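Local atomic coordinates of carbohydrate-binding protein (Flavonifractor plautii, PDB entry 6N1B), a protein that probably removes the acetyl group from the terminal N-acetylgalactosamine of the blood group A antigen, and is here bound to the blood group B trisaccharide. Residues M133-W138 and A148-R153; I193-S198 and I247-P252; T351-Y356 and Y391-F396. One frame throughout, in Å; residues are numbered along the deposited sequence.

Contact 1 of 3, residues M133-W138 and A148-R153; sequences MAYWNW and AEVRLR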
loop_
_atom_site.group_PDB
_atom_site.type_symbol
_atom_site.label_atom_id
_atom_site.label_comp_id
_atom_site.label_asym_id
_atom_site.label_seq_id
_atom_site.Cartn_x
_atom_site.Cartn_y
_atom_site.Cartn_z
ATOM N N MET A 133 10.033 -3.885 -8.213
ATOM C CA MET A 133 10.247 -2.431 -8.133
ATOM C C MET A 133 9.451 -1.924 -6.897
ATOM O O MET A 133 8.245 -1.995 -6.928
ATOM C CB MET A 133 9.726 -1.770 -9.402
ATOM C CG MET A 133 10.334 -2.295 -10.700
ATOM S SD MET A 133 9.637 -1.560 -12.195
ATOM C CE MET A 133 10.418 0.053 -12.195
ATOM N N ALA A 134 10.208 -1.546 -5.847
ATOM C CA ALA A 134 9.576 -1.141 -4.620
ATOM C C ALA A 134 9.667 0.430 -4.499
ATOM O O ALA A 134 10.787 0.984 -4.436
ATOM C CB ALA A 134 10.292 -1.768 -3.414
ATOM N N TYR A 135 8.499 1.060 -4.504
ATOM C CA TYR A 135 8.377 2.519 -4.394
ATOM C C TYR A 135 7.997 2.900 -2.978
ATOM O O TYR A 135 7.314 2.128 -2.277
ATOM C CB TYR A 135 7.264 2.988 -5.339
ATOM C CG TYR A 135 7.553 2.763 -6.819
ATOM C CD1 TYR A 135 7.198 1.578 -7.445
ATOM C CD2 TYR A 135 8.084 3.761 -7.611
ATOM C CE1 TYR A 135 7.434 1.409 -8.789
ATOM C CE2 TYR A 135 8.318 3.613 -8.965
ATOM C CZ TYR A 135 7.924 2.422 -9.558
ATOM O OH TYR A 135 8.125 2.212 -10.902
ATOM N N TRP A 136 8.331 4.108 -2.577
ATOM C CA TRP A 136 7.799 4.666 -1.307
ATOM C C TRP A 136 7.890 6.192 -1.399
ATOM O O TRP A 136 8.423 6.753 -2.348
ATOM C CB TRP A 136 8.524 4.126 -0.074
ATOM C CG TRP A 136 9.923 4.631 0.082
ATOM C CD1 TRP A 136 10.327 5.702 0.859
ATOM C CD2 TRP A 136 11.108 4.136 -0.533
ATOM N NE1 TRP A 136 11.672 5.939 0.732
ATOM C CE2 TRP A 136 12.175 4.955 -0.093
ATOM C CE3 TRP A 136 11.395 3.117 -1.432
ATOM C CZ2 TRP A 136 13.448 4.791 -0.533
ATOM C CZ3 TRP A 136 12.710 2.940 -1.845
ATOM C CH2 TRP A 136 13.730 3.747 -1.395
ATOM N N ASN A 137 7.346 6.837 -0.361
ATOM C CA ASN A 137 7.337 8.303 -0.243
ATOM C C ASN A 137 8.253 8.730 0.860
ATOM O O ASN A 137 8.162 8.176 1.969
ATOM C CB ASN A 137 5.900 8.756 -0.035
ATOM C CG ASN A 137 5.754 10.230 -0.051
ATOM O OD1 ASN A 137 6.315 10.887 0.858
ATOM N ND2 ASN A 137 4.997 10.804 -1.002
ATOM N N TRP A 138 9.122 9.644 0.601
ATOM C CA TRP A 138 9.998 10.253 1.544
ATOM C C TRP A 138 9.625 11.725 1.722
ATOM O O TRP A 138 9.479 12.432 0.696
ATOM C CB TRP A 138 11.488 10.197 1.127
ATOM C CG TRP A 138 12.470 11.034 1.873
ATOM C CD1 TRP A 138 13.122 10.649 3.052
ATOM C CD2 TRP A 138 12.925 12.354 1.553
ATOM N NE1 TRP A 138 13.983 11.655 3.425
ATOM C CE2 TRP A 138 13.897 12.699 2.520
ATOM C CE3 TRP A 138 12.701 13.212 0.492
ATOM C CZ2 TRP A 138 14.624 13.852 2.441
ATOM C CZ3 TRP A 138 13.383 14.427 0.426
ATOM C CH2 TRP A 138 14.322 14.758 1.412
ATOM N N ALA A 148 9.071 16.641 -0.817
ATOM C CA ALA A 148 9.015 15.188 -0.737
ATOM C C ALA A 148 9.448 14.562 -2.044
ATOM O O ALA A 148 9.612 15.248 -3.090
ATOM C CB ALA A 148 7.603 14.718 -0.414
ATOM N N GLU A 149 9.614 13.242 -2.015
ATOM C CA GLU A 149 9.982 12.496 -3.178
ATOM C C GLU A 149 9.254 11.132 -3.160
ATOM O O GLU A 149 8.960 10.581 -2.103
ATOM C CB GLU A 149 11.487 12.179 -3.230
ATOM C CG GLU A 149 12.362 13.409 -3.412
ATOM C CD GLU A 149 13.835 13.117 -3.533
ATOM O OE1 GLU A 149 14.258 11.936 -3.517
ATOM O OE2 GLU A 149 14.610 14.070 -3.697
ATOM N N VAL A 150 8.971 10.613 -4.351
ATOM C CA VAL A 150 8.733 9.162 -4.540
ATOM C C VAL A 150 10.035 8.532 -4.919
ATOM O O VAL A 150 10.656 8.995 -5.894
ATOM C CB VAL A 150 7.581 8.879 -5.556
ATOM C CG1 VAL A 150 7.475 7.392 -5.790
ATOM C CG2 VAL A 150 6.275 9.481 -5.082
ATOM N N ARG A 151 10.495 7.573 -4.134
ATOM C CA ARG A 151 11.781 6.868 -4.320
ATOM C C ARG A 151 11.510 5.410 -4.665
ATOM O O ARG A 151 10.414 4.895 -4.509
ATOM C CB ARG A 151 12.591 7.020 -3.065
ATOM C CG ARG A 151 12.992 8.456 -2.783
ATOM C CD ARG A 151 13.770 8.670 -1.471
ATOM N NE ARG A 151 14.223 10.036 -1.398
ATOM C CZ ARG A 151 15.104 10.512 -0.495
ATOM N NH1 ARG A 151 15.389 9.793 0.572
ATOM N NH2 ARG A 151 15.707 11.664 -0.739
ATOM N N LEU A 152 12.571 4.777 -5.155
ATOM C CA LEU A 152 12.488 3.445 -5.781
ATOM C C LEU A 152 13.753 2.650 -5.503
ATOM O O LEU A 152 14.898 3.180 -5.668
ATOM C CB LEU A 152 12.317 3.625 -7.265
ATOM C CG LEU A 152 12.462 2.422 -8.186
ATOM C CD1 LEU A 152 11.417 1.336 -7.908
ATOM C CD2 LEU A 152 12.400 2.851 -9.641
ATOM N N ARG A 153 13.538 1.412 -5.068
ATOM C CA ARG A 153 14.646 0.411 -5.025
ATOM C C ARG A 153 14.132 -0.813 -5.776
ATOM O O ARG A 153 12.986 -1.218 -5.647
ATOM C CB ARG A 153 14.977 0.005 -3.567
ATOM C CG ARG A 153 15.822 1.073 -2.831
ATOM C CD ARG A 153 16.024 0.711 -1.353
ATOM N NE ARG A 153 16.845 1.705 -0.667
ATOM C CZ ARG A 153 18.161 1.642 -0.456
ATOM N NH1 ARG A 153 18.870 0.604 -0.846
ATOM N NH2 ARG A 153 18.774 2.652 0.186
HETATM O O HOH W 1 13.977 7.561 1.730
#
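With CG of R151 beside its backbone N (chi1 -65°) and the chain extended to NE, the guanidinium lies flat on the indole of W138 (chi1 168°). The planes lie within 5° of parallel, and R151 CZ stands 3.7 Å from the centroid of the W138 five-membered ring, a cation-pi stack. R151 NE makes a salt-bridging hydrogen bond to E149 OE1 at 2.8 Å, coming from above the carboxylate plane; the same oxygen is hydrogen-bonded to T194 OG1. R151 NH1 gives a hydrogen to water 1, which accepts a second from W136 NE1 at 3.0 Å. Further back, R151 CB sits over the W136 six-membered ring, 3.5 Å from CZ2. On the other sheet face L152 CD1 lies over the Y135 ring, 3.9 Å from its centroid. In this antiparallel hairpin A134 with R153, W136 with R151 and W138 with E149 each exchange two backbone hydrogen bonds. Strand 116-126, with calcium ligands D120 and D122, flanks 131-140, and the N137 side chain lies about 6 Å from the bound galactose. Stacked and edge-bonded, the guanidinium can hardly rotate, and its positive charge is probably balanced by the E149 carboxylate and further stabilised by the indole face.

Contact 2 of 3, residues I193-S198 and I247-P252; sequences ITAIAS and ITWGEP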
loop_
_atom_site.group_PDB
_atom_site.type_symbol
_atom_site.label_atom_id
_atom_site.label_comp_id
_atom_site.label_asym_id
_atom_site.label_seq_id
_atom_site.Cartn_x
_atom_site.Cartn_y
_atom_site.Cartn_z
ATOM N N ILE A 193 16.647 5.358 -6.359
ATOM C CA ILE A 193 16.293 6.267 -7.448
ATOM C C ILE A 193 15.219 7.208 -6.959
ATOM O O ILE A 193 14.246 6.752 -6.387
ATOM C CB ILE A 193 15.891 5.460 -8.699
ATOM C CG1 ILE A 193 17.020 4.610 -9.259
ATOM C CG2 ILE A 193 15.256 6.343 -9.793
ATOM C CD1 ILE A 193 16.656 3.572 -10.275
ATOM N N THR A 194 15.384 8.514 -7.292
ATOM C CA THR A 194 14.313 9.482 -7.108
ATOM C C THR A 194 13.420 9.408 -8.340
ATOM O O THR A 194 13.862 9.778 -9.446
ATOM C CB THR A 194 14.812 10.874 -6.826
ATOM O OG1 THR A 194 15.594 10.913 -5.659
ATOM C CG2 THR A 194 13.660 11.856 -6.829
ATOM N N ALA A 195 12.213 8.870 -8.225
ATOM C CA ALA A 195 11.237 8.778 -9.320
ATOM C C ALA A 195 10.573 10.104 -9.547
ATOM O O ALA A 195 10.366 10.476 -10.720
ATOM C CB ALA A 195 10.272 7.674 -9.058
ATOM N N ILE A 196 10.136 10.803 -8.501
ATOM C CA ILE A 196 9.401 12.074 -8.578
ATOM C C ILE A 196 9.835 12.906 -7.435
ATOM O O ILE A 196 9.988 12.383 -6.314
ATOM C CB ILE A 196 7.839 11.880 -8.570
ATOM C CG1 ILE A 196 7.397 10.764 -9.517
ATOM C CG2 ILE A 196 7.126 13.133 -8.912
ATOM C CD1 ILE A 196 5.996 10.358 -9.311
ATOM N N ALA A 197 9.964 14.247 -7.659
ATOM C CA ALA A 197 10.186 15.182 -6.552
ATOM C C ALA A 197 9.112 16.256 -6.599
ATOM O O ALA A 197 8.665 16.671 -7.703
ATOM C CB ALA A 197 11.542 15.793 -6.584
ATOM N N SER A 198 8.736 16.777 -5.424
ATOM C CA SER A 198 7.841 17.940 -5.363
ATOM C C SER A 198 8.305 18.841 -4.286
ATOM O O SER A 198 8.729 18.438 -3.231
ATOM C CB SER A 198 6.395 17.474 -4.991
ATOM O OG SER A 198 5.587 18.637 -4.814
ATOM N N ILE A 247 10.404 4.747 -14.029
ATOM C CA ILE A 247 11.540 5.473 -13.457
ATOM C C ILE A 247 11.358 7.001 -13.635
ATOM O O ILE A 247 11.474 7.782 -12.676
ATOM C CB ILE A 247 12.883 4.998 -13.989
ATOM C CG1 ILE A 247 13.087 3.547 -13.523
ATOM C CG2 ILE A 247 14.010 5.924 -13.519
ATOM C CD1 ILE A 247 14.306 2.849 -14.159
ATOM N N THR A 248 11.101 7.434 -14.879
ATOM C CA THR A 248 10.853 8.833 -15.242
ATOM C C THR A 248 9.401 9.034 -15.616
ATOM O O THR A 248 8.887 8.338 -16.422
ATOM C CB THR A 248 11.849 9.281 -16.326
ATOM O OG1 THR A 248 13.194 8.981 -15.904
ATOM C CG2 THR A 248 11.698 10.750 -16.618
ATOM N N TRP A 249 8.762 10.014 -14.941
ATOM C CA TRP A 249 7.338 10.188 -15.008
ATOM C C TRP A 249 6.936 11.532 -15.619
ATOM O O TRP A 249 7.638 12.527 -15.438
ATOM C CB TRP A 249 6.784 10.100 -13.550
ATOM C CG TRP A 249 6.990 8.731 -12.956
ATOM C CD1 TRP A 249 8.120 8.283 -12.305
ATOM C CD2 TRP A 249 6.059 7.625 -13.016
ATOM N NE1 TRP A 249 7.940 6.935 -11.992
ATOM C CE2 TRP A 249 6.697 6.521 -12.437
ATOM C CE3 TRP A 249 4.815 7.463 -13.587
ATOM C CZ2 TRP A 249 6.040 5.272 -12.326
ATOM C CZ3 TRP A 249 4.170 6.235 -13.561
ATOM C CH2 TRP A 249 4.818 5.130 -12.911
ATOM N N GLY A 250 5.788 11.483 -16.317
ATOM C CA GLY A 250 5.226 12.714 -16.877
ATOM C C GLY A 250 4.446 13.515 -15.915
ATOM O O GLY A 250 4.373 13.269 -14.732
ATOM N N GLU A 251 3.861 14.593 -16.456
ATOM C CA GLU A 251 3.087 15.538 -15.628
ATOM C C GLU A 251 1.798 14.874 -15.126
ATOM O O GLU A 251 1.178 14.148 -15.846
ATOM C CB GLU A 251 2.796 16.801 -16.382
ATOM C CG GLU A 251 3.995 17.637 -16.859
ATOM C CD GLU A 251 3.706 18.729 -17.927
ATOM O OE1 GLU A 251 2.612 19.192 -18.090
ATOM O OE2 GLU A 251 4.657 19.148 -18.604
ATOM N N PRO A 252 1.412 15.306 -13.918
ATOM C CA PRO A 252 0.173 14.693 -13.366
ATOM C C PRO A 252 -1.066 15.204 -14.079
ATOM O O PRO A 252 -1.136 16.334 -14.535
ATOM C CB PRO A 252 0.147 15.126 -11.890
ATOM C CG PRO A 252 0.982 16.391 -11.875
ATOM C CD PRO A 252 2.108 16.182 -12.920
HETATM O O HOH W 2 10.275 11.641 -13.137
#
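A195 O accepts a hydrogen bond from water 2 at 2.7 Å, and that water in turn accepts one from W249 N at 2.9 Å, bridging the two backbones. The same A195 oxygen lies near the plane of the W249 indole, 3.5 Å from CD1 at the ring edge. I196 CD1 lies over one face of that ring, with I196 CG1 3.8 Å from W249 CD1, the two side chains crossing at about a right angle. W249 reaches this place with CG anti to its carbonyl carbon (chi1 -65°), while A195 CB touches NE1, which makes a weak hydrogen bond to G246 O. Two residues earlier, I247 O receives a CA-H...O contact from A195 CA and a hydrogen bond from R172, whose NH2 also serves T194 O. I193 and I247 meet through their CG2 methyls, 4.0 Å apart. A195 and I196 form a classic beta bulge opposite V150 on the edge strand of one four-stranded sheet; 247-252 belongs to the loop before the last strand of the next. Between these segments the contact is mostly apolar, centred on the W249 indole and the I193-I247 methyls, with water 2 and R172 mediating between backbone polar groups.

Contact 3 of 3, residues T351-Y356 and Y391-F396; sequences TMRVWY and YAENSF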
loop_
_atom_site.group_PDB
_atom_site.type_symbol
_atom_site.label_atom_id
_atom_site.label_comp_id
_atom_site.label_asym_id
_atom_site.label_seq_id
_atom_site.Cartn_x
_atom_site.Cartn_y
_atom_site.Cartn_z
ATOM N N THR A 351 -11.939 -14.329 -6.585
ATOM C CA THR A 351 -11.935 -14.102 -5.168
ATOM C C THR A 351 -11.103 -12.817 -4.902
ATOM O O THR A 351 -9.999 -12.706 -5.347
ATOM C CB THR A 351 -11.309 -15.307 -4.463
ATOM O OG1 THR A 351 -12.037 -16.499 -4.730
ATOM C CG2 THR A 351 -11.267 -15.102 -2.975
ATOM N N MET A 352 -11.725 -11.910 -4.111
ATOM C CA MET A 352 -11.042 -10.681 -3.679
ATOM C C MET A 352 -10.244 -11.038 -2.410
ATOM O O MET A 352 -10.872 -11.377 -1.377
ATOM C CB MET A 352 -12.039 -9.608 -3.424
ATOM C CG MET A 352 -12.476 -9.024 -4.711
ATOM S SD MET A 352 -11.405 -7.942 -5.618
ATOM C CE MET A 352 -11.459 -6.469 -4.634
ATOM N N ARG A 353 -8.934 -10.882 -2.475
ATOM C CA ARG A 353 -7.990 -11.152 -1.365
ATOM C C ARG A 353 -7.456 -9.824 -0.907
ATOM O O ARG A 353 -6.825 -9.141 -1.718
ATOM C CB ARG A 353 -6.924 -12.110 -1.757
ATOM C CG ARG A 353 -7.463 -13.469 -2.257
ATOM C CD ARG A 353 -6.383 -14.455 -2.565
ATOM N NE ARG A 353 -5.646 -14.831 -1.380
ATOM C CZ ARG A 353 -4.570 -15.598 -1.438
ATOM N NH1 ARG A 353 -4.141 -16.079 -2.542
ATOM N NH2 ARG A 353 -3.870 -15.910 -0.288
ATOM N N VAL A 354 -7.688 -9.441 0.365
ATOM C CA VAL A 354 -7.396 -8.091 0.821
ATOM C C VAL A 354 -6.529 -8.140 2.025
ATOM O O VAL A 354 -6.958 -8.645 3.108
ATOM C CB VAL A 354 -8.648 -7.247 1.054
ATOM C CG1 VAL A 354 -8.299 -5.841 1.499
ATOM C CG2 VAL A 354 -9.550 -7.279 -0.218
ATOM N N TRP A 355 -5.330 -7.622 1.982
ATOM C CA TRP A 355 -4.409 -7.418 3.156
ATOM C C TRP A 355 -4.673 -6.027 3.598
ATOM O O TRP A 355 -4.347 -5.046 2.912
ATOM C CB TRP A 355 -2.969 -7.699 2.757
ATOM C CG TRP A 355 -2.696 -9.142 2.417
ATOM C CD1 TRP A 355 -2.186 -10.046 3.284
ATOM C CD2 TRP A 355 -2.919 -9.841 1.166
ATOM N NE1 TRP A 355 -2.131 -11.268 2.637
ATOM C CE2 TRP A 355 -2.529 -11.169 1.341
ATOM C CE3 TRP A 355 -3.389 -9.464 -0.114
ATOM C CZ2 TRP A 355 -2.656 -12.109 0.340
ATOM C CZ3 TRP A 355 -3.477 -10.367 -1.100
ATOM C CH2 TRP A 355 -3.124 -11.699 -0.871
ATOM N N TYR A 356 -5.378 -5.868 4.754
ATOM C CA TYR A 356 -5.775 -4.572 5.243
ATOM C C TYR A 356 -5.011 -4.148 6.438
ATOM O O TYR A 356 -4.822 -4.955 7.366
ATOM C CB TYR A 356 -7.295 -4.466 5.478
ATOM C CG TYR A 356 -7.891 -5.103 6.724
ATOM C CD1 TYR A 356 -8.274 -6.449 6.718
ATOM C CD2 TYR A 356 -8.164 -4.375 7.793
ATOM C CE1 TYR A 356 -8.933 -7.023 7.834
ATOM C CE2 TYR A 356 -8.841 -4.890 8.878
ATOM C CZ TYR A 356 -9.252 -6.174 8.925
ATOM O OH TYR A 356 -9.930 -6.730 9.958
ATOM N N TYR A 391 -6.258 -9.433 7.310
ATOM C CA TYR A 391 -6.670 -9.980 6.072
ATOM C C TYR A 391 -8.151 -10.169 6.041
ATOM O O TYR A 391 -8.803 -10.516 7.054
ATOM C CB TYR A 391 -5.968 -11.345 5.858
ATOM C CG TYR A 391 -6.278 -12.040 4.537
ATOM C CD1 TYR A 391 -5.695 -11.658 3.345
ATOM C CD2 TYR A 391 -7.211 -13.070 4.505
ATOM C CE1 TYR A 391 -6.042 -12.245 2.141
ATOM C CE2 TYR A 391 -7.535 -13.699 3.263
ATOM C CZ TYR A 391 -6.904 -13.272 2.107
ATOM O OH TYR A 391 -7.265 -13.908 0.889
ATOM N N ALA A 392 -8.768 -9.947 4.849
ATOM C CA ALA A 392 -10.168 -10.203 4.596
ATOM C C ALA A 392 -10.336 -10.734 3.185
ATOM O O ALA A 392 -9.502 -10.489 2.329
ATOM C CB ALA A 392 -10.911 -8.903 4.811
ATOM N N GLU A 393 -11.480 -11.389 2.939
ATOM C CA GLU A 393 -11.635 -12.039 1.656
ATOM C C GLU A 393 -13.097 -12.224 1.342
ATOM O O GLU A 393 -13.920 -12.398 2.299
ATOM C CB GLU A 393 -11.007 -13.466 1.739
ATOM C CG GLU A 393 -10.877 -14.221 0.387
ATOM C CD GLU A 393 -10.304 -15.646 0.662
ATOM O OE1 GLU A 393 -9.076 -15.707 0.958
ATOM O OE2 GLU A 393 -11.109 -16.576 0.542
ATOM N N ASN A 394 -13.469 -12.300 0.066
ATOM C CA ASN A 394 -14.817 -12.772 -0.287
ATOM C C ASN A 394 -14.766 -13.148 -1.782
ATOM O O ASN A 394 -13.873 -12.661 -2.526
ATOM C CB ASN A 394 -15.906 -11.682 -0.054
ATOM C CG ASN A 394 -17.293 -12.243 0.146
ATOM O OD1 ASN A 394 -17.500 -13.499 0.059
ATOM N ND2 ASN A 394 -18.219 -11.378 0.471
ATOM N N SER A 395 -15.777 -13.887 -2.214
ATOM C CA SER A 395 -16.102 -13.986 -3.615
ATOM C C SER A 395 -16.323 -12.573 -4.183
ATOM O O SER A 395 -17.002 -11.775 -3.520
ATOM C CB SER A 395 -17.427 -14.818 -3.745
ATOM O OG SER A 395 -18.242 -14.494 -4.736
ATOM N N PHE A 396 -15.787 -12.339 -5.346
ATOM C CA PHE A 396 -16.022 -11.031 -6.015
ATOM C C PHE A 396 -17.541 -10.820 -6.226
ATOM O O PHE A 396 -18.060 -9.710 -5.897
ATOM C CB PHE A 396 -15.314 -11.028 -7.364
ATOM C CG PHE A 396 -15.636 -9.762 -8.163
ATOM C CD1 PHE A 396 -15.029 -8.600 -7.875
ATOM C CD2 PHE A 396 -16.547 -9.787 -9.205
ATOM C CE1 PHE A 396 -15.295 -7.410 -8.653
ATOM C CE2 PHE A 396 -16.850 -8.638 -9.875
ATOM C CZ PHE A 396 -16.236 -7.489 -9.577
#
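Y391 has the most surface buried here, through its ring on W355 and the backbone of V354 as well as its hydroxyl on R353. R353 NE donates to Y391 OH at 2.9 Å, close to the guanidinium plane, and Y391 OH donates a hydrogen bond to E393 OE1 at 2.6 Å, using the anti lone pair of that oxygen. The hydroxyl thus bridges R353 and E393, whose charges are near but do not form a salt bridge; R353 makes one with E342. With CG anti to the backbone N (chi1 -178°), the Y391 ring lies alongside W355 and turns its edge to the indole face. This is a T-shaped pair, its planes at 60° and the centroids of the Y391 ring and the W355 five-membered ring 4.9 Å apart.

The two strands run antiparallel as neighbours in a four-stranded sheet, consistent with one blade of a beta-propeller, and the N-terminal strand 30-31 lies along the far side of 385-395. Next in buried area comes M352, whose N bonds N394 O at 2.8 Å. Its side chain, bent at both chi2 and chi3, lies on the face opposite Y391 and brings CG to the ring edge of F396, 4.1 Å from CD1. T351 follows. Its CG2 methyl rests on the aliphatic part of E393, 3.5 Å from CG. Just beyond, S395 is the N-cap of helix 396-404, its OG taking the backbone N-H of E398.

How the contacts relate
Coming from the N terminus, contact 1 is met first and closes a hairpin, with nine residues between the segments. Contact 2 closes a span of 48 residues, which holds most of the next four-stranded sheet; contact 3 closes one of 34. The three are in series, so none nests in or crosses another. Contacts 1 and 2 touch, because strands 148-155 and 193-198 are sheet neighbours: V150 O meets A195 N there, and contact 2 packs edge strand 193-198 against the loop before strand 253-254 of the following sheet. Contact 3, on the opposite side of the chain's centre from the other two, pairs strands 351-361 and 385-395 in the sheet that also takes in N-terminal strand 30-31.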